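Local structure of De Novo Protein OR329 (Artificial gene, 4HXT) at residues Q19-A30 with E59-N70; G87-L95 with A106-A114. The protein is a computationally designed armadillo-repeat solenoid with no recorded natural activity, probably made to self-assemble into a cyclic homo-oligomer. One frame throughout, in Å; residues are numbered along the deposited sequence.

Contact 1 (Q19-A30 with E59-N70); sequences QKEAARDLAEIA and EVQKEAARALAN
E63 of helix 59-70 lies against K20, A23 and R24 of helix 19-30, and its contacts are made chiefly by the carbon parts of these side chains. Its CB rests on A23 CB at 3.8 Å, and its CG, folded back at chi2 (-51°), comes to 3.9 Å from K20 O. OE1 ends beside the aliphatic stem of R24, 3.5 Å from R24 CG. The charged ends remain beyond salt-bridge range, and the only ionic link from E63 inside its own helix, to R66, is long. Keeping only the CB against A23, an alanine here would probably leave a gap beside K20 O and the R24 stem and take a negative charge from R24 and R66. K20 spans the start of the interface: its CD lies 3.4 Å from E59 CB and its CG 3.9 Å from V60 CG2. Its ammonium turns instead to E17, with which it forms a salt bridge. A27 marks the closest backbone approach, since its CA and A67 CA are 3.8 Å apart and its CB packs on the A67 backbone. The R66 chain, extended from CG to NE, carries NH1 obliquely over the same methyl. The interface has one cross-helix hydrogen bond: N70 ND2 donates to A27 O over 2.8 Å, nearly straight at 163°. The oxygen lies close to the N70 amide plane, whereas the donor sits above the plane of the A27 carbonyl. N70 OD1 is held by R108, so both ends of the amide are engaged and its rotation is fixed. The axes approach to 8.1 Å at only 17°, running the same way; alanines at A23, A27 and A67 permit that spacing. Such near-parallel stacking of successive long helices, here tied by asparagine to a backbone carbonyl, is characteristic of the armadillo solenoid.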
loop_
_atom_site.group_PDB
_atom_site.type_symbol
_atom_site.label_atom_id
_atom_site.label_comp_id
_atom_site.label_asym_id
_atom_site.label_seq_id
_atom_site.Cartn_x
_atom_site.Cartn_y
_atom_site.Cartn_z
ATOM N N GLN A 19 -10.291 -37.159 -0.460
ATOM C CA GLN A 19 -10.270 -35.701 -0.411
ATOM C C GLN A 19 -9.018 -35.155 0.268
ATOM O O GLN A 19 -8.324 -34.297 -0.279
ATOM C CB GLN A 19 -11.483 -35.175 0.346
ATOM C CG GLN A 19 -12.801 -35.304 -0.377
ATOM C CD GLN A 19 -13.896 -34.572 0.362
ATOM O OE1 GLN A 19 -14.170 -34.864 1.523
ATOM N NE2 GLN A 19 -14.516 -33.601 -0.300
ATOM N N LYS A 20 -8.750 -35.649 1.477
ATOM C CA LYS A 20 -7.593 -35.236 2.271
ATOM C C LYS A 20 -6.296 -35.425 1.508
ATOM O O LYS A 20 -5.412 -34.562 1.519
ATOM C CB LYS A 20 -7.504 -36.040 3.560
ATOM C CG LYS A 20 -8.626 -35.775 4.538
ATOM C CD LYS A 20 -8.461 -36.578 5.824
ATOM C CE LYS A 20 -8.904 -38.026 5.656
ATOM N NZ LYS A 20 -8.879 -38.753 6.959
ATOM N N GLU A 21 -6.180 -36.579 0.862
ATOM C CA GLU A 21 -5.030 -36.985 0.076
ATOM C C GLU A 21 -4.842 -36.099 -1.154
ATOM O O GLU A 21 -3.717 -35.747 -1.506
ATOM C CB GLU A 21 -5.225 -38.449 -0.378
ATOM C CG GLU A 21 -4.000 -39.071 -1.092
ATOM C CD GLU A 21 -2.754 -39.035 -0.230
ATOM O OE1 GLU A 21 -2.881 -38.800 0.995
ATOM O OE2 GLU A 21 -1.655 -39.250 -0.784
ATOM N N ALA A 22 -5.935 -35.770 -1.840
ATOM C CA ALA A 22 -5.858 -34.896 -3.009
ATOM C C ALA A 22 -5.414 -33.497 -2.574
ATOM O O ALA A 22 -4.549 -32.885 -3.204
ATOM C CB ALA A 22 -7.220 -34.823 -3.718
ATOM N N ALA A 23 -6.012 -32.998 -1.495
ATOM C CA ALA A 23 -5.677 -31.681 -0.975
ATOM C C ALA A 23 -4.226 -31.681 -0.510
ATOM O O ALA A 23 -3.498 -30.715 -0.726
ATOM C CB ALA A 23 -6.596 -31.329 0.187
ATOM N N ARG A 24 -3.812 -32.771 0.126
ATOM C CA ARG A 24 -2.447 -32.881 0.623
ATOM C C ARG A 24 -1.467 -32.865 -0.548
ATOM O O ARG A 24 -0.448 -32.176 -0.503
ATOM C CB ARG A 24 -2.298 -34.160 1.452
ATOM C CG ARG A 24 -1.104 -34.161 2.384
ATOM C CD ARG A 24 -1.369 -34.985 3.638
ATOM N NE ARG A 24 -1.718 -36.377 3.361
ATOM C CZ ARG A 24 -2.942 -36.886 3.484
ATOM N NH1 ARG A 24 -3.948 -36.117 3.878
ATOM N NH2 ARG A 24 -3.157 -38.171 3.236
ATOM N N ASP A 25 -1.783 -33.605 -1.608
ATOM C CA ASP A 25 -0.909 -33.629 -2.774
ATOM C C ASP A 25 -0.870 -32.253 -3.432
ATOM O O ASP A 25 0.170 -31.824 -3.924
ATOM C CB ASP A 25 -1.367 -34.683 -3.790
ATOM C CG ASP A 25 -1.206 -36.098 -3.273
ATOM O OD1 ASP A 25 -0.203 -36.368 -2.582
ATOM O OD2 ASP A 25 -2.073 -36.946 -3.566
ATOM N N LEU A 26 -2.002 -31.556 -3.436
ATOM C CA LEU A 26 -2.048 -30.224 -4.026
ATOM C C LEU A 26 -1.229 -29.258 -3.171
ATOM O O LEU A 26 -0.565 -28.363 -3.693
ATOM C CB LEU A 26 -3.497 -29.742 -4.149
ATOM C CG LEU A 26 -4.274 -30.345 -5.327
ATOM C CD1 LEU A 26 -5.754 -30.029 -5.206
ATOM C CD2 LEU A 26 -3.714 -29.791 -6.631
ATOM N N ALA A 27 -1.269 -29.447 -1.856
ATOM C CA ALA A 27 -0.510 -28.594 -0.947
ATOM C C ALA A 27 0.984 -28.763 -1.243
ATOM O O ALA A 27 1.730 -27.782 -1.316
ATOM C CB ALA A 27 -0.813 -28.970 0.502
ATOM N N GLU A 28 1.409 -30.012 -1.419
ATOM C CA GLU A 28 2.806 -30.307 -1.729
ATOM C C GLU A 28 3.193 -29.675 -3.059
ATOM O O GLU A 28 4.255 -29.068 -3.178
ATOM C CB GLU A 28 3.033 -31.821 -1.775
ATOM C CG GLU A 28 3.462 -32.414 -0.441
ATOM C CD GLU A 28 2.976 -33.838 -0.234
ATOM O OE1 GLU A 28 3.181 -34.683 -1.131
ATOM O OE2 GLU A 28 2.390 -34.111 0.835
ATOM N N ILE A 29 2.326 -29.813 -4.057
ATOM C CA ILE A 29 2.587 -29.233 -5.367
ATOM C C ILE A 29 2.684 -27.713 -5.259
ATOM O O ILE A 29 3.497 -27.081 -5.938
ATOM C CB ILE A 29 1.471 -29.590 -6.375
ATOM C CG1 ILE A 29 1.486 -31.097 -6.658
ATOM C CG2 ILE A 29 1.664 -28.803 -7.666
ATOM C CD1 ILE A 29 0.450 -31.550 -7.671
ATOM N N ALA A 30 1.855 -27.134 -4.394
ATOM C CA ALA A 30 1.841 -25.689 -4.197
ATOM C C ALA A 30 3.108 -25.189 -3.513
ATOM O O ALA A 30 3.495 -24.037 -3.692
ATOM C CB ALA A 30 0.614 -25.282 -3.388
ATOM N N GLU A 59 -10.423 -32.806 9.318
ATOM C CA GLU A 59 -9.242 -33.294 8.618
ATOM C C GLU A 59 -9.203 -32.734 7.200
ATOM O O GLU A 59 -8.137 -32.382 6.691
ATOM C CB GLU A 59 -9.236 -34.822 8.577
ATOM C CG GLU A 59 -9.091 -35.462 9.937
ATOM C CD GLU A 59 -7.884 -34.942 10.694
ATOM O OE1 GLU A 59 -6.755 -35.080 10.175
ATOM O OE2 GLU A 59 -8.069 -34.396 11.808
ATOM N N VAL A 60 -10.369 -32.659 6.566
ATOM C CA VAL A 60 -10.463 -32.130 5.212
ATOM C C VAL A 60 -10.226 -30.621 5.242
ATOM O O VAL A 60 -9.515 -30.082 4.401
ATOM C CB VAL A 60 -11.843 -32.416 4.594
ATOM C CG1 VAL A 60 -11.958 -31.728 3.236
ATOM C CG2 VAL A 60 -12.039 -33.921 4.443
ATOM N N GLN A 61 -10.828 -29.948 6.217
ATOM C CA GLN A 61 -10.662 -28.506 6.361
ATOM C C GLN A 61 -9.194 -28.144 6.515
ATOM O O GLN A 61 -8.689 -27.252 5.838
ATOM C CB GLN A 61 -11.400 -28.001 7.595
ATOM C CG GLN A 61 -12.906 -28.094 7.535
ATOM C CD GLN A 61 -13.538 -27.497 8.772
ATOM O OE1 GLN A 61 -13.247 -27.920 9.890
ATOM N NE2 GLN A 61 -14.396 -26.503 8.583
ATOM N N LYS A 62 -8.518 -28.837 7.426
ATOM C CA LYS A 62 -7.110 -28.583 7.690
ATOM C C LYS A 62 -6.239 -28.743 6.445
ATOM O O LYS A 62 -5.378 -27.902 6.181
ATOM C CB LYS A 62 -6.622 -29.501 8.824
ATOM C CG LYS A 62 -5.459 -30.409 8.478
ATOM C CD LYS A 62 -5.162 -31.363 9.628
ATOM C CE LYS A 62 -4.086 -32.368 9.253
ATOM N NZ LYS A 62 -3.782 -33.306 10.370
ATOM N N GLU A 63 -6.469 -29.806 5.676
ATOM C CA GLU A 63 -5.678 -30.052 4.470
ATOM C C GLU A 63 -6.001 -29.061 3.363
ATOM O O GLU A 63 -5.119 -28.667 2.606
ATOM C CB GLU A 63 -5.890 -31.482 3.956
ATOM C CG GLU A 63 -5.283 -32.564 4.835
ATOM C CD GLU A 63 -3.821 -32.301 5.156
ATOM O OE1 GLU A 63 -3.062 -31.931 4.235
ATOM O OE2 GLU A 63 -3.427 -32.472 6.328
ATOM N N ALA A 64 -7.267 -28.665 3.258
ATOM C CA ALA A 64 -7.651 -27.698 2.240
ATOM C C ALA A 64 -7.043 -26.339 2.603
ATOM O O ALA A 64 -6.520 -25.638 1.739
ATOM C CB ALA A 64 -9.173 -27.594 2.148
ATOM N N ALA A 65 -7.106 -25.978 3.883
ATOM C CA ALA A 65 -6.545 -24.707 4.340
ATOM C C ALA A 65 -5.032 -24.690 4.106
ATOM O O ALA A 65 -4.457 -23.672 3.704
ATOM C CB ALA A 65 -6.853 -24.497 5.819
ATOM N N ARG A 66 -4.393 -25.827 4.354
ATOM C CA ARG A 66 -2.954 -25.955 4.167
ATOM C C ARG A 66 -2.580 -25.751 2.696
ATOM O O ARG A 66 -1.575 -25.113 2.382
ATOM C CB ARG A 66 -2.501 -27.336 4.655
ATOM C CG ARG A 66 -1.026 -27.646 4.470
ATOM C CD ARG A 66 -0.638 -28.849 5.327
ATOM N NE ARG A 66 0.697 -29.354 5.025
ATOM C CZ ARG A 66 0.990 -30.096 3.963
ATOM N NH1 ARG A 66 0.039 -30.423 3.098
ATOM N NH2 ARG A 66 2.234 -30.510 3.762
ATOM N N ALA A 67 -3.392 -26.293 1.796
ATOM C CA ALA A 67 -3.137 -26.152 0.369
ATOM C C ALA A 67 -3.299 -24.693 -0.051
ATOM O O ALA A 67 -2.513 -24.181 -0.839
ATOM C CB ALA A 67 -4.093 -27.030 -0.421
ATOM N N LEU A 68 -4.324 -24.030 0.481
ATOM C CA LEU A 68 -4.580 -22.632 0.151
ATOM C C LEU A 68 -3.497 -21.717 0.714
ATOM O O LEU A 68 -3.126 -20.722 0.088
ATOM C CB LEU A 68 -5.963 -22.217 0.669
ATOM C CG LEU A 68 -7.140 -22.762 -0.150
ATOM C CD1 LEU A 68 -8.457 -22.555 0.596
ATOM C CD2 LEU A 68 -7.170 -22.058 -1.511
ATOM N N ALA A 69 -2.988 -22.057 1.896
ATOM C CA ALA A 69 -1.935 -21.269 2.522
ATOM C C ALA A 69 -0.676 -21.347 1.665
ATOM O O ALA A 69 0.043 -20.359 1.516
ATOM C CB ALA A 69 -1.648 -21.790 3.928
ATOM N N ASN A 70 -0.412 -22.527 1.105
ATOM C CA ASN A 70 0.759 -22.713 0.257
ATOM C C ASN A 70 0.559 -21.951 -1.045
ATOM O O ASN A 70 1.497 -21.366 -1.585
ATOM C CB ASN A 70 0.983 -24.197 -0.026
ATOM C CG ASN A 70 1.572 -24.927 1.161
ATOM O OD1 ASN A 70 1.654 -24.376 2.260
ATOM N ND2 ASN A 70 1.982 -26.171 0.951
#

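Contact 2 (G87-L95 with A106-A114); sequences GVEVLVKLL and AARALANIA
L95 and L110 meet tip to tip, with L95 CD1 and L110 CD1 only 3.5 Å apart, tighter than ordinary van der Waals spacing. The other methyl of L95 presses on the backbone at the start of 106-114: CD2 lies 3.5 Å from A107 N, and A106 and A107 offer nothing larger than methyls to keep it off. One turn earlier, L91 is a knob in a hole formed by A106, A109, L110 and I113. Its CB sits 4.0 Å from L110 CG, while CD1 reaches I113 CD1 at 3.7 Å and also touches A109 CB. The branch arrives there because CG stands anti to the carbonyl carbon (chi1 -70°), which directs it toward the I113 end. The small A106 allows the backbones to close in, its CB lying 3.7 Å from L91 O and also against L94 CB. Both segments fall within one armadillo-repeat range, and the two helices cross at -141° with axes 8.9 Å apart, an oblique antiparallel pairing of a short helix with a longer one, consistent with the armadillo fold. Packing is slacker at the other end and along one flank. V88 CG2 comes no nearer than 4.1 Å to I113 CD1, and V92, whose CB points away from helix 106-113, adds just one methyl contact to L110. This looser end is nevertheless buried: I124 of helix 118-126 lies against both V88 and I113, and A127 covers V88 as well. Solvent is reached on the far side of helix 87-94, where E89 and K93 are exposed and their CB atoms point away from 106-114.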
loop_
_atom_site.group_PDB
_atom_site.type_symbol
_atom_site.label_atom_id
_atom_site.label_comp_id
_atom_site.label_asym_id
_atom_site.label_seq_id
_atom_site.Cartn_x
_atom_site.Cartn_y
_atom_site.Cartn_z
ATOM N N GLY A 87 -12.520 -16.877 -0.444
ATOM C CA GLY A 87 -11.757 -17.643 0.524
ATOM C C GLY A 87 -11.414 -16.963 1.838
ATOM O O GLY A 87 -11.276 -17.635 2.861
ATOM N N VAL A 88 -11.272 -15.642 1.826
ATOM C CA VAL A 88 -10.919 -14.909 3.041
ATOM C C VAL A 88 -11.988 -14.979 4.134
ATOM O O VAL A 88 -11.687 -15.259 5.294
ATOM C CB VAL A 88 -10.618 -13.425 2.716
ATOM C CG1 VAL A 88 -10.484 -12.621 4.002
ATOM C CG2 VAL A 88 -9.328 -13.327 1.903
ATOM N N GLU A 89 -13.238 -14.729 3.760
ATOM C CA GLU A 89 -14.343 -14.766 4.717
ATOM C C GLU A 89 -14.419 -16.149 5.374
ATOM O O GLU A 89 -14.652 -16.266 6.577
ATOM C CB GLU A 89 -15.652 -14.435 3.987
ATOM C CG GLU A 89 -16.871 -14.203 4.869
ATOM C CD GLU A 89 -17.501 -15.491 5.372
ATOM O OE1 GLU A 89 -17.512 -16.485 4.616
ATOM O OE2 GLU A 89 -18.002 -15.502 6.518
ATOM N N VAL A 90 -14.202 -17.194 4.581
ATOM C CA VAL A 90 -14.253 -18.558 5.099
ATOM C C VAL A 90 -13.057 -18.859 6.005
ATOM O O VAL A 90 -13.207 -19.474 7.059
ATOM C CB VAL A 90 -14.290 -19.583 3.949
ATOM C CG1 VAL A 90 -14.588 -20.973 4.500
ATOM C CG2 VAL A 90 -15.344 -19.171 2.924
ATOM N N LEU A 91 -11.871 -18.419 5.603
ATOM C CA LEU A 91 -10.682 -18.657 6.414
ATOM C C LEU A 91 -10.821 -17.946 7.747
ATOM O O LEU A 91 -10.373 -18.447 8.778
ATOM C CB LEU A 91 -9.429 -18.165 5.687
ATOM C CG LEU A 91 -9.007 -18.971 4.459
ATOM C CD1 LEU A 91 -7.956 -18.191 3.686
ATOM C CD2 LEU A 91 -8.473 -20.340 4.886
ATOM N N VAL A 92 -11.443 -16.770 7.725
ATOM C CA VAL A 92 -11.648 -16.008 8.946
ATOM C C VAL A 92 -12.528 -16.823 9.892
ATOM O O VAL A 92 -12.275 -16.873 11.093
ATOM C CB VAL A 92 -12.303 -14.638 8.647
ATOM C CG1 VAL A 92 -12.790 -13.987 9.941
ATOM C CG2 VAL A 92 -11.287 -13.727 7.956
ATOM N N LYS A 93 -13.549 -17.480 9.347
ATOM C CA LYS A 93 -14.422 -18.290 10.183
ATOM C C LYS A 93 -13.668 -19.480 10.782
ATOM O O LYS A 93 -13.880 -19.832 11.940
ATOM C CB LYS A 93 -15.630 -18.796 9.393
ATOM C CG LYS A 93 -16.636 -19.501 10.286
ATOM C CD LYS A 93 -17.883 -19.942 9.546
ATOM C CE LYS A 93 -18.949 -20.408 10.533
ATOM N NZ LYS A 93 -18.445 -21.462 11.460
ATOM N N LEU A 94 -12.779 -20.089 10.002
ATOM C CA LEU A 94 -12.003 -21.232 10.485
ATOM C C LEU A 94 -11.003 -20.860 11.575
ATOM O O LEU A 94 -10.490 -21.731 12.286
ATOM C CB LEU A 94 -11.273 -21.908 9.323
ATOM C CG LEU A 94 -12.054 -22.996 8.571
ATOM C CD1 LEU A 94 -13.453 -22.509 8.228
ATOM C CD2 LEU A 94 -11.290 -23.384 7.315
ATOM N N LEU A 95 -10.717 -19.570 11.708
ATOM C CA LEU A 95 -9.788 -19.123 12.740
ATOM C C LEU A 95 -10.309 -19.505 14.123
ATOM O O LEU A 95 -9.527 -19.691 15.061
ATOM C CB LEU A 95 -9.603 -17.606 12.679
ATOM C CG LEU A 95 -8.786 -17.063 11.510
ATOM C CD1 LEU A 95 -8.774 -15.538 11.574
ATOM C CD2 LEU A 95 -7.366 -17.619 11.582
ATOM N N ALA A 106 -5.464 -21.957 8.897
ATOM C CA ALA A 106 -6.289 -20.824 8.503
ATOM C C ALA A 106 -5.528 -19.528 8.745
ATOM O O ALA A 106 -5.546 -18.625 7.907
ATOM C CB ALA A 106 -7.598 -20.822 9.292
ATOM N N ALA A 107 -4.855 -19.439 9.892
ATOM C CA ALA A 107 -4.090 -18.242 10.224
ATOM C C ALA A 107 -2.883 -18.095 9.301
ATOM O O ALA A 107 -2.551 -16.988 8.871
ATOM C CB ALA A 107 -3.637 -18.285 11.689
ATOM N N ARG A 108 -2.224 -19.209 8.998
ATOM C CA ARG A 108 -1.067 -19.172 8.115
ATOM C C ARG A 108 -1.493 -18.718 6.718
ATOM O O ARG A 108 -0.776 -17.963 6.061
ATOM C CB ARG A 108 -0.404 -20.551 8.033
ATOM C CG ARG A 108 0.855 -20.566 7.173
ATOM C CD ARG A 108 1.645 -21.854 7.344
ATOM N NE ARG A 108 1.019 -23.006 6.703
ATOM C CZ ARG A 108 1.144 -23.314 5.414
ATOM N NH1 ARG A 108 1.878 -22.557 4.609
ATOM N NH2 ARG A 108 0.536 -24.389 4.932
ATOM N N ALA A 109 -2.660 -19.170 6.265
ATOM C CA ALA A 109 -3.146 -18.774 4.944
ATOM C C ALA A 109 -3.430 -17.274 4.922
ATOM O O ALA A 109 -3.078 -16.578 3.970
ATOM C CB ALA A 109 -4.412 -19.548 4.590
ATOM N N LEU A 110 -4.074 -16.783 5.977
ATOM C CA LEU A 110 -4.398 -15.369 6.065
ATOM C C LEU A 110 -3.116 -14.545 6.153
ATOM O O LEU A 110 -3.019 -13.468 5.562
ATOM C CB LEU A 110 -5.307 -15.116 7.271
ATOM C CG LEU A 110 -6.746 -15.584 7.046
ATOM C CD1 LEU A 110 -7.558 -15.446 8.324
ATOM C CD2 LEU A 110 -7.370 -14.756 5.933
ATOM N N ALA A 111 -2.126 -15.061 6.878
ATOM C CA ALA A 111 -0.850 -14.363 7.001
ATOM C C ALA A 111 -0.208 -14.230 5.615
ATOM O O ALA A 111 0.301 -13.166 5.261
ATOM C CB ALA A 111 0.086 -15.123 7.948
ATOM N N ASN A 112 -0.240 -15.305 4.831
ATOM C CA ASN A 112 0.342 -15.275 3.491
ATOM C C ASN A 112 -0.452 -14.368 2.568
ATOM O O ASN A 112 0.119 -13.641 1.757
ATOM C CB ASN A 112 0.431 -16.689 2.902
ATOM C CG ASN A 112 1.431 -17.553 3.638
ATOM O OD1 ASN A 112 2.177 -17.064 4.488
ATOM N ND2 ASN A 112 1.457 -18.839 3.317
ATOM N N ILE A 113 -1.772 -14.410 2.689
ATOM C CA ILE A 113 -2.617 -13.551 1.875
ATOM C C ILE A 113 -2.252 -12.101 2.204
ATOM O O ILE A 113 -2.122 -11.265 1.311
ATOM C CB ILE A 113 -4.121 -13.795 2.181
ATOM C CG1 ILE A 113 -4.554 -15.149 1.611
ATOM C CG2 ILE A 113 -4.968 -12.671 1.605
ATOM C CD1 ILE A 113 -5.942 -15.609 2.056
ATOM N N ALA A 114 -2.069 -11.820 3.493
ATOM C CA ALA A 114 -1.741 -10.474 3.955
ATOM C C ALA A 114 -0.376 -9.955 3.498
ATOM O O ALA A 114 -0.092 -8.764 3.629
ATOM C CB ALA A 114 -1.835 -10.409 5.466
#

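Overall arrangement
Contact 1 joins two long helices running nearly the same way, whereas contact 2 pairs a short and a long helix at an oblique antiparallel angle inside one armadillo range; they share no helix. Contact 2 is fully buried, about 6 Å from the chain centre, its touching side chains all apolar. Contact 1, about 17 Å out, is partly buried and mixes alanine packing with charged chains and an asparagine bond. Their centres are about 14 Å apart, and helix 58-71 meets helix 100-113: N112 ND2 probably bonds to A69 O at 2.7 Å, and R108 NH2 to N70 OD1. These bonds leave helix 100-113 on the side facing helix 58-71; its apolar side packs in contact 2.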